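Local coordinates for protein neural cell adhesion molecule 1 (Homo sapiens, PDB 2HAZ) that mediates cell adhesion and carries, in its first fibronectin type III repeat, a novel alpha-helix that is critical for polysialylation of its N-glycans, at residues D5-P10 against L83-G88; D13-Y18 against A96-K101; T21-F26 against I67-G72; V35-Y40 against Y57-A62; A42-V47 against T77-R82. One frame throughout, in Å; residues are numbered along the deposited sequence.

Interaction 1 (D5-P10 against L83-G88); sequences DTPSSP and LAALNG
Pro7, Pro10 and Asn87 join the N-terminal lead-in of the fibronectin type III sandwich to the end of its F strand, 78-87. The lead-in 5-10 has no regular structure and runs roughly opposite to 83-88. Two prolines do most of the packing. Pro7 CB meets Ala85 CB at 3.8 Å. Pro7 slides past Asn87 in the opposite direction, its CD 3.5 Å from Asn87 CG. Pro10 CG packs on Leu83 CB at 4.1 Å, and Pro10 CD reaches Leu83 O at 3.4 Å. The Asn87 side chain forms the direct polar link. Its CG stands between the backbone N and the carbonyl carbon, chi1 70°, which lifts the amide toward the lead-in. Asn87 ND2 then donates to Asp5 O at 3.1 Å, nearly straight at 173° and within its own amide plane. ND2 also reaches Val35 O, while OD1 takes the N-H of Lys89. With a leucine in its place, Asp5 O, Val35 O and Lys89 N would probably all lose this partner, and the lead-in would be held less firmly at that end. Midway, a water bridges Ser8 O and Ala85 N, 2.9 Å from each. Tyr40 of strand 39-46 packs against Pro10 and Ala85, and Pro7 is backbone-bonded to Glu93 of strand 90-101.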
# COMPACT_ATOMS: atom_id res chain seq x y z
N ASP A 5 0.63 20.56 1.69
CA ASP A 5 -0.27 19.63 1.02
C ASP A 5 -0.13 18.20 1.51
O ASP A 5 0.62 17.90 2.43
CB ASP A 5 -0.22 19.75 -0.50
CG ASP A 5 1.18 19.91 -1.04
OD1 ASP A 5 1.39 20.82 -1.87
OD2 ASP A 5 2.05 19.12 -0.65
N THR A 6 -0.92 17.33 0.90
CA THR A 6 -0.89 15.91 1.14
C THR A 6 0.44 15.33 0.59
O THR A 6 1.09 15.99 -0.23
CB THR A 6 -2.11 15.27 0.47
OG1 THR A 6 -2.23 15.79 -0.86
CG2 THR A 6 -3.38 15.62 1.24
N PRO A 7 0.86 14.13 1.06
CA PRO A 7 2.13 13.51 0.62
C PRO A 7 2.21 13.12 -0.85
O PRO A 7 1.18 12.92 -1.52
CB PRO A 7 2.22 12.25 1.49
CG PRO A 7 1.31 12.50 2.65
CD PRO A 7 0.18 13.29 2.06
N SER A 8 3.43 13.00 -1.37
CA SER A 8 3.61 12.44 -2.70
C SER A 8 3.46 10.93 -2.58
O SER A 8 3.25 10.41 -1.47
CB SER A 8 4.97 12.82 -3.30
OG SER A 8 6.02 12.20 -2.58
N SER A 9 3.59 10.21 -3.70
CA SER A 9 3.24 8.79 -3.70
C SER A 9 4.34 7.93 -3.10
O SER A 9 5.53 8.22 -3.30
CB SER A 9 2.90 8.30 -5.10
OG SER A 9 3.98 8.49 -5.98
N PRO A 10 3.95 6.88 -2.35
CA PRO A 10 4.92 5.85 -1.97
C PRO A 10 5.31 5.08 -3.23
O PRO A 10 4.64 5.21 -4.25
CB PRO A 10 4.13 4.96 -1.00
CG PRO A 10 2.92 5.74 -0.63
CD PRO A 10 2.61 6.59 -1.81
N LEU A 83 -0.57 1.86 -2.78
CA LEU A 83 -0.38 2.45 -1.46
C LEU A 83 -0.48 3.96 -1.54
O LEU A 83 0.00 4.56 -2.50
CB LEU A 83 1.02 2.17 -0.94
CG LEU A 83 1.42 0.83 -0.34
CD1 LEU A 83 2.83 1.02 0.17
CD2 LEU A 83 0.50 0.43 0.81
N ALA A 84 -1.05 4.54 -0.50
CA ALA A 84 -1.10 5.99 -0.29
C ALA A 84 -0.73 6.29 1.15
O ALA A 84 -1.02 5.50 2.05
CB ALA A 84 -2.47 6.52 -0.61
N ALA A 85 -0.05 7.43 1.35
CA ALA A 85 0.27 7.97 2.66
C ALA A 85 -0.78 8.97 3.08
O ALA A 85 -1.28 9.77 2.25
CB ALA A 85 1.64 8.66 2.65
N LEU A 86 -1.12 8.92 4.35
CA LEU A 86 -2.01 9.89 4.97
C LEU A 86 -1.20 10.85 5.83
O LEU A 86 -0.43 10.39 6.69
CB LEU A 86 -3.04 9.18 5.85
CG LEU A 86 -4.12 10.02 6.53
CD1 LEU A 86 -5.24 10.39 5.56
CD2 LEU A 86 -4.69 9.24 7.68
N ASN A 87 -1.36 12.15 5.61
CA ASN A 87 -0.92 13.13 6.63
C ASN A 87 -2.09 13.95 7.19
O ASN A 87 -3.26 13.64 6.92
CB ASN A 87 0.26 14.02 6.17
CG ASN A 87 -0.11 15.02 5.08
OD1 ASN A 87 -1.28 15.19 4.68
ND2 ASN A 87 0.92 15.69 4.57
N GLY A 88 -1.77 14.98 7.97
CA GLY A 88 -2.76 15.86 8.58
C GLY A 88 -3.71 16.54 7.61
O GLY A 88 -4.82 16.91 8.01
O HOH W 1 0.74 9.24 -0.73

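Interaction 2 (D13-Y18 against A96-K101); sequences DQVEPY and AASEFK. With NA (sodium ion), chain B.
Val15 and Phe100 meet across the fibronectin type III beta sandwich, where strand A (11-17) of one sheet lies beside strand G (90-101) of the other. The short segments 13-17 and 98-101 run nearly parallel, 18° apart, with their axes 7.3 Å from each other. No hydrogen bond crosses the gap, so the join is made by side chains. Val15 can be followed from its root outward. Its CB lies 4.0 Å from Phe100 CD2. CG1 is anti to the backbone N, chi1 -178°, and this carries the methyl over one face of the Phe100 ring. It sits 3.8 Å from the ring centroid as a CH-pi contact, offset toward the rim on the CD2 side. CG2 points along the strand instead and touches Ser98 OG at 3.9 Å. Pro17 adds its CB against Phe100 CD1 at 3.8 Å. Val81 and Ala22 also pack on the Phe100 side chain. Earlier in strand A, Asp13 and Gln14 both face Gln25 in a classic beta bulge. The Asp13 carboxylate binds the sodium ion through both oxygens, and Asp27 belongs to the same site. Asp13 OD2 is 2.4 Å from the metal and Asp13 OD1 2.6 Å.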
# COMPACT_ATOMS: atom_id res chain seq x y z
N ASP A 13 8.29 -1.55 -4.14
CA ASP A 13 9.48 -2.22 -4.65
C ASP A 13 9.16 -3.62 -5.18
O ASP A 13 9.38 -3.91 -6.36
CB ASP A 13 10.58 -2.25 -3.58
CG ASP A 13 11.29 -0.91 -3.43
OD1 ASP A 13 10.85 0.10 -4.03
OD2 ASP A 13 12.31 -0.85 -2.71
N GLN A 14 8.63 -4.46 -4.30
CA GLN A 14 8.16 -5.79 -4.66
C GLN A 14 7.09 -6.27 -3.69
O GLN A 14 6.93 -5.71 -2.60
CB GLN A 14 9.31 -6.81 -4.71
CG GLN A 14 9.98 -7.06 -3.37
CD GLN A 14 11.09 -8.08 -3.47
OE1 GLN A 14 12.10 -7.84 -4.12
NE2 GLN A 14 10.90 -9.22 -2.82
N VAL A 15 6.37 -7.32 -4.10
CA VAL A 15 5.40 -7.97 -3.24
C VAL A 15 5.76 -9.45 -3.11
O VAL A 15 5.96 -10.14 -4.12
CB VAL A 15 3.99 -7.84 -3.83
CG1 VAL A 15 2.97 -8.49 -2.90
CG2 VAL A 15 3.65 -6.37 -4.13
N GLU A 16 5.90 -9.92 -1.88
CA GLU A 16 6.19 -11.33 -1.66
C GLU A 16 4.90 -11.99 -1.22
O GLU A 16 4.46 -11.83 -0.08
CB GLU A 16 7.30 -11.53 -0.61
CG GLU A 16 8.57 -10.74 -0.89
CD GLU A 16 9.27 -10.30 0.39
OE1 GLU A 16 9.10 -9.12 0.78
OE2 GLU A 16 9.98 -11.13 1.02
N PRO A 17 4.25 -12.70 -2.15
CA PRO A 17 3.01 -13.36 -1.82
C PRO A 17 3.17 -14.76 -1.25
O PRO A 17 4.09 -15.50 -1.62
CB PRO A 17 2.27 -13.41 -3.17
CG PRO A 17 3.39 -13.55 -4.17
CD PRO A 17 4.61 -12.88 -3.58
N TYR A 18 2.25 -15.10 -0.36
CA TYR A 18 2.05 -16.48 0.05
C TYR A 18 0.67 -16.93 -0.45
O TYR A 18 0.28 -16.57 -1.58
CB TYR A 18 2.24 -16.59 1.58
CG TYR A 18 3.63 -16.15 1.92
CD1 TYR A 18 4.71 -17.02 1.73
CD2 TYR A 18 3.89 -14.84 2.32
CE1 TYR A 18 6.01 -16.61 1.98
CE2 TYR A 18 5.19 -14.42 2.57
CZ TYR A 18 6.23 -15.31 2.40
OH TYR A 18 7.51 -14.92 2.65
N ALA A 96 1.89 3.90 -8.16
CA ALA A 96 1.57 3.07 -9.32
C ALA A 96 1.18 1.68 -8.82
O ALA A 96 1.75 1.20 -7.83
CB ALA A 96 2.75 2.99 -10.29
N ALA A 97 0.20 1.05 -9.46
CA ALA A 97 -0.21 -0.29 -9.03
C ALA A 97 0.87 -1.35 -9.31
O ALA A 97 1.57 -1.29 -10.33
CB ALA A 97 -1.52 -0.68 -9.66
N SER A 98 1.01 -2.31 -8.39
CA SER A 98 1.91 -3.45 -8.58
C SER A 98 1.08 -4.72 -8.61
O SER A 98 0.21 -4.91 -7.76
CB SER A 98 2.92 -3.53 -7.45
OG SER A 98 3.80 -4.64 -7.63
N GLU A 99 1.35 -5.59 -9.58
CA GLU A 99 0.55 -6.78 -9.74
C GLU A 99 1.34 -7.99 -9.21
O GLU A 99 2.54 -8.11 -9.47
CB GLU A 99 0.15 -6.95 -11.21
CG GLU A 99 -1.01 -6.03 -11.71
CD GLU A 99 -0.58 -4.60 -12.16
OE1 GLU A 99 0.15 -4.44 -13.17
OE2 GLU A 99 -1.03 -3.61 -11.53
N PHE A 100 0.68 -8.85 -8.44
CA PHE A 100 1.28 -10.10 -7.97
C PHE A 100 0.25 -11.24 -8.03
O PHE A 100 -0.94 -11.01 -8.28
CB PHE A 100 1.80 -9.94 -6.54
CG PHE A 100 0.72 -9.67 -5.53
CD1 PHE A 100 0.12 -10.71 -4.82
CD2 PHE A 100 0.28 -8.36 -5.29
CE1 PHE A 100 -0.91 -10.45 -3.89
CE2 PHE A 100 -0.72 -8.09 -4.37
CZ PHE A 100 -1.33 -9.13 -3.68
N LYS A 101 0.72 -12.47 -7.78
CA LYS A 101 -0.15 -13.65 -7.74
C LYS A 101 0.09 -14.46 -6.46
O LYS A 101 1.23 -14.77 -6.10
CB LYS A 101 0.07 -14.54 -8.98
CG LYS A 101 -1.08 -15.53 -9.23
CD LYS A 101 -0.82 -16.34 -10.52
CE LYS A 101 -2.08 -17.06 -10.93
NZ LYS A 101 -1.84 -18.15 -11.91
NA NA B . 12.93 1.43 -3.13

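Interaction 3 (T21-F26 against I67-G72); sequences TAQVQF and IVTIVG
Val24, Ala22, Val68 and Ile70 form the apolar centre of this strand pair, all on the face turned to the sandwich interior. Ile70 CG1 lies against Ala22 CB at 3.8 Å. Ile70 CD1 continues to Val24 CG2, where the two side chains cross obliquely. Val24 CB also meets Val68 CG2 at 4.0 Å. Phe26 closes one end: its CE2 edge touches the backbone of Ile67, and the ring meets that of Tyr40 edge-to-face. Phe100, from the opposite sheet, covers Ile70.

Beneath these side chains the backbones are zipped antiparallel. Ala22 and Ile70 exchange two hydrogen bonds, as do Val24 and Val68. The shortest is Val24 N to Val68 O, 2.8 Å and 169°.

The other face carries Gln23, Gln25, Ile67 and Thr69 and is more polar. The Gln23 chain bends at chi2, -76°, which folds its amide over strand 67-70. There Gln23 OE1 lies 3.3 Å from Ile67 CD1, and the NE2 end lies alongside the Thr69 side chain. Were a glycine here, Ile67 CD1 and the Thr69 methyl would probably lose their amide cover and a gap would open on this face. Gln25 lays its CG on Ile67 CG2 at 3.9 Å, while its NE2 bonds Glu16 of strand 11-17. The pairing is that of strands B and E in the three-stranded A-B-E sheet of a fibronectin type III domain.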
# COMPACT_ATOMS: atom_id res chain seq x y z
N THR A 21 -1.99 -14.28 2.04
CA THR A 21 -1.37 -13.03 2.51
C THR A 21 -0.20 -12.62 1.59
O THR A 21 0.28 -13.42 0.79
CB THR A 21 -0.84 -13.13 3.97
OG1 THR A 21 0.29 -14.01 4.03
CG2 THR A 21 -1.92 -13.58 4.96
N ALA A 22 0.25 -11.38 1.73
CA ALA A 22 1.37 -10.88 0.95
C ALA A 22 2.07 -9.74 1.68
O ALA A 22 1.41 -8.92 2.36
CB ALA A 22 0.91 -10.41 -0.42
N GLN A 23 3.39 -9.71 1.57
CA GLN A 23 4.21 -8.63 2.12
C GLN A 23 4.54 -7.60 1.04
O GLN A 23 5.21 -7.91 0.04
CB GLN A 23 5.50 -9.17 2.76
CG GLN A 23 5.36 -10.48 3.55
CD GLN A 23 4.73 -10.28 4.90
OE1 GLN A 23 5.39 -9.88 5.86
NE2 GLN A 23 3.44 -10.58 4.99
N VAL A 24 4.06 -6.37 1.23
CA VAL A 24 4.24 -5.33 0.22
C VAL A 24 5.45 -4.50 0.65
O VAL A 24 5.41 -3.81 1.67
CB VAL A 24 2.95 -4.45 0.04
CG1 VAL A 24 3.16 -3.36 -1.00
CG2 VAL A 24 1.72 -5.32 -0.37
N GLN A 25 6.54 -4.59 -0.12
CA GLN A 25 7.73 -3.78 0.15
C GLN A 25 7.62 -2.45 -0.54
O GLN A 25 7.43 -2.39 -1.76
CB GLN A 25 8.98 -4.46 -0.38
CG GLN A 25 9.50 -5.56 0.49
CD GLN A 25 10.88 -5.98 0.03
OE1 GLN A 25 11.71 -5.14 -0.37
NE2 GLN A 25 11.14 -7.28 0.10
N PHE A 26 7.82 -1.37 0.22
CA PHE A 26 7.59 -0.03 -0.29
C PHE A 26 8.60 1.00 0.23
O PHE A 26 9.24 0.79 1.27
CB PHE A 26 6.16 0.42 0.07
CG PHE A 26 6.01 0.90 1.50
CD1 PHE A 26 6.05 2.27 1.81
CD2 PHE A 26 5.84 -0.00 2.53
CE1 PHE A 26 5.91 2.70 3.12
CE2 PHE A 26 5.69 0.43 3.83
CZ PHE A 26 5.74 1.77 4.13
N ILE A 67 7.58 -2.75 5.16
CA ILE A 67 6.44 -3.51 4.61
C ILE A 67 5.08 -3.16 5.22
O ILE A 67 4.97 -2.63 6.34
CB ILE A 67 6.62 -5.06 4.79
CG1 ILE A 67 6.65 -5.44 6.27
CG2 ILE A 67 7.83 -5.58 3.97
CD1 ILE A 67 6.78 -6.93 6.58
N VAL A 68 4.04 -3.48 4.46
CA VAL A 68 2.71 -3.70 5.00
C VAL A 68 2.22 -5.08 4.52
O VAL A 68 2.55 -5.53 3.40
CB VAL A 68 1.71 -2.57 4.64
CG1 VAL A 68 2.15 -1.25 5.27
CG2 VAL A 68 1.51 -2.43 3.13
N THR A 69 1.46 -5.75 5.38
CA THR A 69 0.96 -7.09 5.10
C THR A 69 -0.51 -7.04 4.77
O THR A 69 -1.33 -6.65 5.60
CB THR A 69 1.12 -8.06 6.29
OG1 THR A 69 2.48 -8.08 6.73
CG2 THR A 69 0.71 -9.48 5.87
N ILE A 70 -0.83 -7.48 3.56
CA ILE A 70 -2.22 -7.59 3.17
C ILE A 70 -2.70 -9.02 3.43
O ILE A 70 -1.92 -10.00 3.35
CB ILE A 70 -2.46 -7.09 1.71
CG1 ILE A 70 -1.66 -7.91 0.70
CG2 ILE A 70 -2.13 -5.58 1.58
CD1 ILE A 70 -1.71 -7.35 -0.74
N VAL A 71 -3.97 -9.11 3.77
CA VAL A 71 -4.58 -10.35 4.27
C VAL A 71 -5.88 -10.69 3.54
O VAL A 71 -6.35 -9.93 2.69
CB VAL A 71 -4.93 -10.25 5.80
CG1 VAL A 71 -3.68 -10.09 6.64
CG2 VAL A 71 -5.90 -9.10 6.04
N GLY A 72 -6.43 -11.86 3.86
CA GLY A 72 -7.73 -12.27 3.34
C GLY A 72 -7.78 -12.48 1.85
O GLY A 72 -8.85 -12.32 1.23

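Interaction 4 (V35-Y40 against Y57-A62); sequences VPILKY and YDAKEA
Tyr57 O takes the N-H of Tyr40 at 2.7 Å, almost straight at 165° and in the carbonyl plane. Tyr57 N returns a bond to Tyr40 O at 2.8 Å. This pair closes the far end of the C-C' hairpin of the fibronectin type III fold, strands 39-46 and 53-58. Just past it the chain leaves the sheet and enters helix 59-65. This is the one helix of the chain and presumably the one implicated in polysialylation of the N-glycans.

The first turn of the helix rests on the hairpin. Ala59 N makes a weak, long bond to Leu38 O, and Ala59 CB lies 3.5 Å from Ile37 O. The Tyr40 ring lies against the helix. Ala59 CA lies at the ring edge, near its plane, and Ala62 CB is 4.0 Å from Tyr40 CD2. The Tyr57 ring lies on the same side of the sheet, and its hydroxyl bonds Thr69 O of strand 67-70. Leu38 and Lys39 both face Leu86, a classic beta bulge.

On the outer side, Lys39 and Asp58 lie side by side and point the same way. The Lys39 chain is extended until a bend at chi4, -48°, near its tip. Lys39 NZ and Asp58 OD1 form a long salt bridge of 3.8 Å. The pair shares a water, which donates to Asp58 OD1 at 3.3 Å and accepts weakly from Lys39 NZ.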
# COMPACT_ATOMS: atom_id res chain seq x y z
N VAL A 35 3.85 18.32 6.16
CA VAL A 35 3.54 17.77 7.49
C VAL A 35 3.68 16.24 7.45
O VAL A 35 3.49 15.64 6.39
CB VAL A 35 2.12 18.18 8.00
CG1 VAL A 35 2.06 19.67 8.33
CG2 VAL A 35 1.04 17.79 7.00
N PRO A 36 4.02 15.61 8.61
CA PRO A 36 4.41 14.19 8.76
C PRO A 36 3.39 13.12 8.36
O PRO A 36 2.20 13.25 8.62
CB PRO A 36 4.65 14.07 10.28
CG PRO A 36 3.86 15.20 10.88
CD PRO A 36 4.04 16.31 9.90
N ILE A 37 3.88 12.03 7.77
CA ILE A 37 3.03 10.85 7.48
C ILE A 37 2.48 10.20 8.75
O ILE A 37 3.23 9.90 9.68
CB ILE A 37 3.78 9.79 6.64
CG1 ILE A 37 4.52 10.43 5.46
CG2 ILE A 37 2.83 8.67 6.21
CD1 ILE A 37 3.70 11.32 4.59
N LEU A 38 1.17 9.97 8.76
CA LEU A 38 0.47 9.44 9.93
C LEU A 38 0.09 7.96 9.81
O LEU A 38 0.16 7.20 10.78
CB LEU A 38 -0.81 10.24 10.18
CG LEU A 38 -0.81 11.76 10.38
CD1 LEU A 38 -2.23 12.24 10.58
CD2 LEU A 38 0.05 12.12 11.56
N LYS A 39 -0.36 7.58 8.62
CA LYS A 39 -0.79 6.22 8.33
C LYS A 39 -0.52 5.94 6.88
O LYS A 39 -0.33 6.86 6.08
CB LYS A 39 -2.30 6.07 8.57
CG LYS A 39 -2.76 6.09 10.01
CD LYS A 39 -4.21 5.66 10.11
CE LYS A 39 -4.78 5.79 11.53
NZ LYS A 39 -3.90 5.21 12.58
N TYR A 40 -0.52 4.65 6.54
CA TYR A 40 -0.61 4.22 5.14
C TYR A 40 -1.92 3.53 4.85
O TYR A 40 -2.49 2.85 5.71
CB TYR A 40 0.57 3.33 4.75
CG TYR A 40 1.88 4.09 4.66
CD1 TYR A 40 2.29 4.70 3.48
CD2 TYR A 40 2.71 4.18 5.78
CE1 TYR A 40 3.50 5.41 3.42
CE2 TYR A 40 3.92 4.89 5.72
CZ TYR A 40 4.30 5.49 4.54
OH TYR A 40 5.49 6.17 4.50
N TYR A 57 -2.67 1.23 7.98
CA TYR A 57 -1.44 0.78 8.67
C TYR A 57 -0.75 1.97 9.31
O TYR A 57 -0.64 3.04 8.71
CB TYR A 57 -0.48 0.12 7.68
CG TYR A 57 -1.07 -1.05 6.97
CD1 TYR A 57 -0.91 -2.35 7.46
CD2 TYR A 57 -1.81 -0.87 5.79
CE1 TYR A 57 -1.46 -3.44 6.80
CE2 TYR A 57 -2.38 -1.95 5.13
CZ TYR A 57 -2.21 -3.23 5.64
OH TYR A 57 -2.76 -4.31 5.00
N ASP A 58 -0.27 1.76 10.53
CA ASP A 58 0.53 2.77 11.24
C ASP A 58 1.80 3.09 10.48
O ASP A 58 2.50 2.18 10.02
CB ASP A 58 0.92 2.27 12.62
CG ASP A 58 -0.25 1.85 13.44
OD1 ASP A 58 -1.28 2.57 13.48
OD2 ASP A 58 -0.14 0.78 14.09
N ALA A 59 2.12 4.38 10.38
CA ALA A 59 3.28 4.84 9.64
C ALA A 59 4.60 4.36 10.26
O ALA A 59 5.54 4.01 9.55
CB ALA A 59 3.26 6.36 9.49
N LYS A 60 4.66 4.36 11.59
CA LYS A 60 5.91 4.03 12.27
C LYS A 60 6.40 2.61 11.98
O LYS A 60 7.52 2.43 11.54
CB LYS A 60 5.84 4.27 13.76
CG LYS A 60 7.24 4.31 14.37
CD LYS A 60 7.17 4.12 15.85
CE LYS A 60 8.54 4.24 16.47
NZ LYS A 60 8.41 4.24 17.94
N GLU A 61 5.55 1.62 12.21
CA GLU A 61 5.95 0.23 11.98
C GLU A 61 6.18 -0.08 10.51
O GLU A 61 7.06 -0.87 10.16
CB GLU A 61 4.94 -0.75 12.58
CG GLU A 61 5.02 -0.85 14.08
CD GLU A 61 4.21 0.22 14.76
OE1 GLU A 61 3.64 1.09 14.07
OE2 GLU A 61 4.11 0.19 16.01
N ALA A 62 5.39 0.54 9.64
CA ALA A 62 5.50 0.26 8.21
C ALA A 62 6.83 0.78 7.69
O ALA A 62 7.54 0.08 6.95
CB ALA A 62 4.33 0.90 7.45
O HOH W 2 -3.76 1.98 11.39

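Interaction 5 (A42-V47 against T77-R82); sequences AEWRAV and TTYAVR
Glu43, Arg82 and Ala80 give up the largest areas in this pairing of strands C and F, 39-46 and 78-87, of the fibronectin type III sandwich. Glu43 and Arg82 are joined twice. Glu43 N donates to Arg82 O and Arg82 N to Glu43 O, each at 3.0 Å. Above these, the side chains form a salt bridge on the outer face of the sheet. Arg82 NE donates to Glu43 OE1 at 3.2 Å, and Arg82 NH2 adds a weak bond to the same oxygen. The acceptor lies at the edge of the guanidinium, close to its plane. Arg82 NE stands above the Glu43 carboxylate plane, and the two flat groups are turned 60° apart. The arginine chain is extended from CG to NE, which brings its guanidinium across to the Glu43 carboxylate. Trp52 makes a cation-pi contact with Arg82 and also packs on Glu43.

Ala80 is gripped by its backbone. Ala80 N donates to Arg45 O at 2.8 Å, and Ala80 O accepts from Arg45 N. The ladder ends with Val47 N on Thr78 O, and a water bridges that oxygen to Val47 O.

Trp44, Tyr79 and Val81 turn to the interior. Trp44 CD1 touches Tyr79 CD1 at 4.0 Å, the two side chains lying side by side and pointing the same way. Tyr79 CE1 also meets Ala46 CB at 3.9 Å. Leu73 packs on both aromatics. Ile70 of the opposite sheet touches Trp44, strand 53-58 flanks 39-46, and strand 90-101 borders 78-87.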
# COMPACT_ATOMS: atom_id res chain seq x y z
N ALA A 42 -3.34 0.71 2.20
CA ALA A 42 -3.22 -0.23 1.10
C ALA A 42 -4.60 -0.53 0.53
O ALA A 42 -5.53 -0.79 1.27
CB ALA A 42 -2.57 -1.54 1.55
N GLU A 43 -4.69 -0.47 -0.80
CA GLU A 43 -5.87 -0.91 -1.54
C GLU A 43 -5.46 -2.03 -2.49
O GLU A 43 -4.44 -1.93 -3.20
CB GLU A 43 -6.45 0.26 -2.34
CG GLU A 43 -6.76 1.49 -1.50
CD GLU A 43 -7.32 2.63 -2.32
OE1 GLU A 43 -6.52 3.44 -2.84
OE2 GLU A 43 -8.57 2.69 -2.46
N TRP A 44 -6.25 -3.11 -2.53
CA TRP A 44 -5.95 -4.23 -3.45
C TRP A 44 -7.22 -4.74 -4.09
O TRP A 44 -8.32 -4.60 -3.53
CB TRP A 44 -5.18 -5.37 -2.75
CG TRP A 44 -5.92 -6.03 -1.61
CD1 TRP A 44 -6.71 -7.15 -1.67
CD2 TRP A 44 -5.95 -5.59 -0.25
NE1 TRP A 44 -7.19 -7.45 -0.41
CE2 TRP A 44 -6.73 -6.51 0.48
CE3 TRP A 44 -5.34 -4.53 0.44
CZ2 TRP A 44 -6.98 -6.38 1.85
CZ3 TRP A 44 -5.57 -4.40 1.82
CH2 TRP A 44 -6.38 -5.33 2.51
N ARG A 45 -7.08 -5.33 -5.27
CA ARG A 45 -8.21 -6.01 -5.91
C ARG A 45 -7.73 -7.11 -6.85
O ARG A 45 -6.66 -6.99 -7.48
CB ARG A 45 -9.09 -5.01 -6.66
CG ARG A 45 -8.39 -4.23 -7.71
CD ARG A 45 -9.32 -3.69 -8.81
NE ARG A 45 -8.47 -3.19 -9.89
CZ ARG A 45 -8.27 -3.80 -11.06
NH1 ARG A 45 -8.91 -4.93 -11.37
NH2 ARG A 45 -7.42 -3.26 -11.94
N ALA A 46 -8.51 -8.19 -6.92
CA ALA A 46 -8.24 -9.27 -7.85
C ALA A 46 -8.42 -8.72 -9.27
O ALA A 46 -9.44 -8.11 -9.58
CB ALA A 46 -9.17 -10.44 -7.59
N VAL A 47 -7.40 -8.90 -10.11
CA VAL A 47 -7.45 -8.43 -11.50
C VAL A 47 -8.70 -9.02 -12.19
O VAL A 47 -8.99 -10.21 -12.07
CB VAL A 47 -6.14 -8.82 -12.23
CG1 VAL A 47 -6.24 -8.53 -13.72
CG2 VAL A 47 -4.93 -8.08 -11.61
N THR A 77 -4.45 -16.50 -7.15
CA THR A 77 -5.20 -15.41 -7.76
C THR A 77 -4.29 -14.19 -7.98
O THR A 77 -3.53 -13.83 -7.09
CB THR A 77 -6.44 -15.04 -6.88
OG1 THR A 77 -7.32 -16.17 -6.80
CG2 THR A 77 -7.22 -13.89 -7.48
N THR A 78 -4.39 -13.55 -9.15
CA THR A 78 -3.61 -12.35 -9.46
C THR A 78 -4.31 -11.09 -8.93
O THR A 78 -5.50 -10.88 -9.21
CB THR A 78 -3.37 -12.21 -10.97
OG1 THR A 78 -2.91 -13.48 -11.48
CG2 THR A 78 -2.33 -11.11 -11.28
N TYR A 79 -3.56 -10.27 -8.18
CA TYR A 79 -4.08 -9.02 -7.59
C TYR A 79 -3.28 -7.80 -8.06
O TYR A 79 -2.10 -7.91 -8.40
CB TYR A 79 -4.02 -9.04 -6.04
CG TYR A 79 -4.97 -10.00 -5.37
CD1 TYR A 79 -6.19 -9.55 -4.87
CD2 TYR A 79 -4.66 -11.36 -5.26
CE1 TYR A 79 -7.09 -10.43 -4.29
CE2 TYR A 79 -5.53 -12.24 -4.67
CZ TYR A 79 -6.75 -11.77 -4.18
OH TYR A 79 -7.62 -12.64 -3.58
N ALA A 80 -3.93 -6.64 -8.05
CA ALA A 80 -3.25 -5.32 -8.10
C ALA A 80 -3.30 -4.72 -6.72
O ALA A 80 -4.34 -4.80 -6.05
CB ALA A 80 -3.97 -4.38 -9.10
N VAL A 81 -2.17 -4.13 -6.29
CA VAL A 81 -2.08 -3.38 -5.03
C VAL A 81 -1.45 -2.00 -5.27
O VAL A 81 -0.60 -1.82 -6.15
CB VAL A 81 -1.34 -4.18 -3.93
CG1 VAL A 81 0.11 -4.44 -4.28
CG2 VAL A 81 -1.46 -3.50 -2.56
N ARG A 82 -1.93 -1.03 -4.51
CA ARG A 82 -1.36 0.32 -4.49
C ARG A 82 -1.40 0.85 -3.04
O ARG A 82 -2.14 0.32 -2.20
CB ARG A 82 -2.15 1.22 -5.45
CG ARG A 82 -3.61 1.43 -5.07
CD ARG A 82 -4.46 1.82 -6.28
NE ARG A 82 -5.66 2.52 -5.82
CZ ARG A 82 -6.57 3.10 -6.60
NH1 ARG A 82 -6.45 3.10 -7.92
NH2 ARG A 82 -7.61 3.69 -6.03
O HOH W 3 -7.74 -12.33 -10.62

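Overall arrangement
The five contacts build one beta sandwich. Interactions 1 and 5 share strand 78-87, and interactions 4 and 5 share strand 39-46. All three use the four-stranded sheet, which interaction 2 reaches through 90-101. Interaction 3 belongs to the other sheet, from which interaction 2 also takes strand 11-17. The sheets meet where Phe100 CZ of interaction 2 lies 3.5 Å from Ile70 CD1 of interaction 3. Trp44 CE3 of interaction 5 meets Ile70 CG2 at 3.6 Å. Interactions 1 and 4 lie at one end, centres about 9 Å apart. Interactions 2 and 4 have centres about 20 Å apart and do not touch. The sodium ion sits on interaction 2, with the Gln25 side chain about 7 Å away.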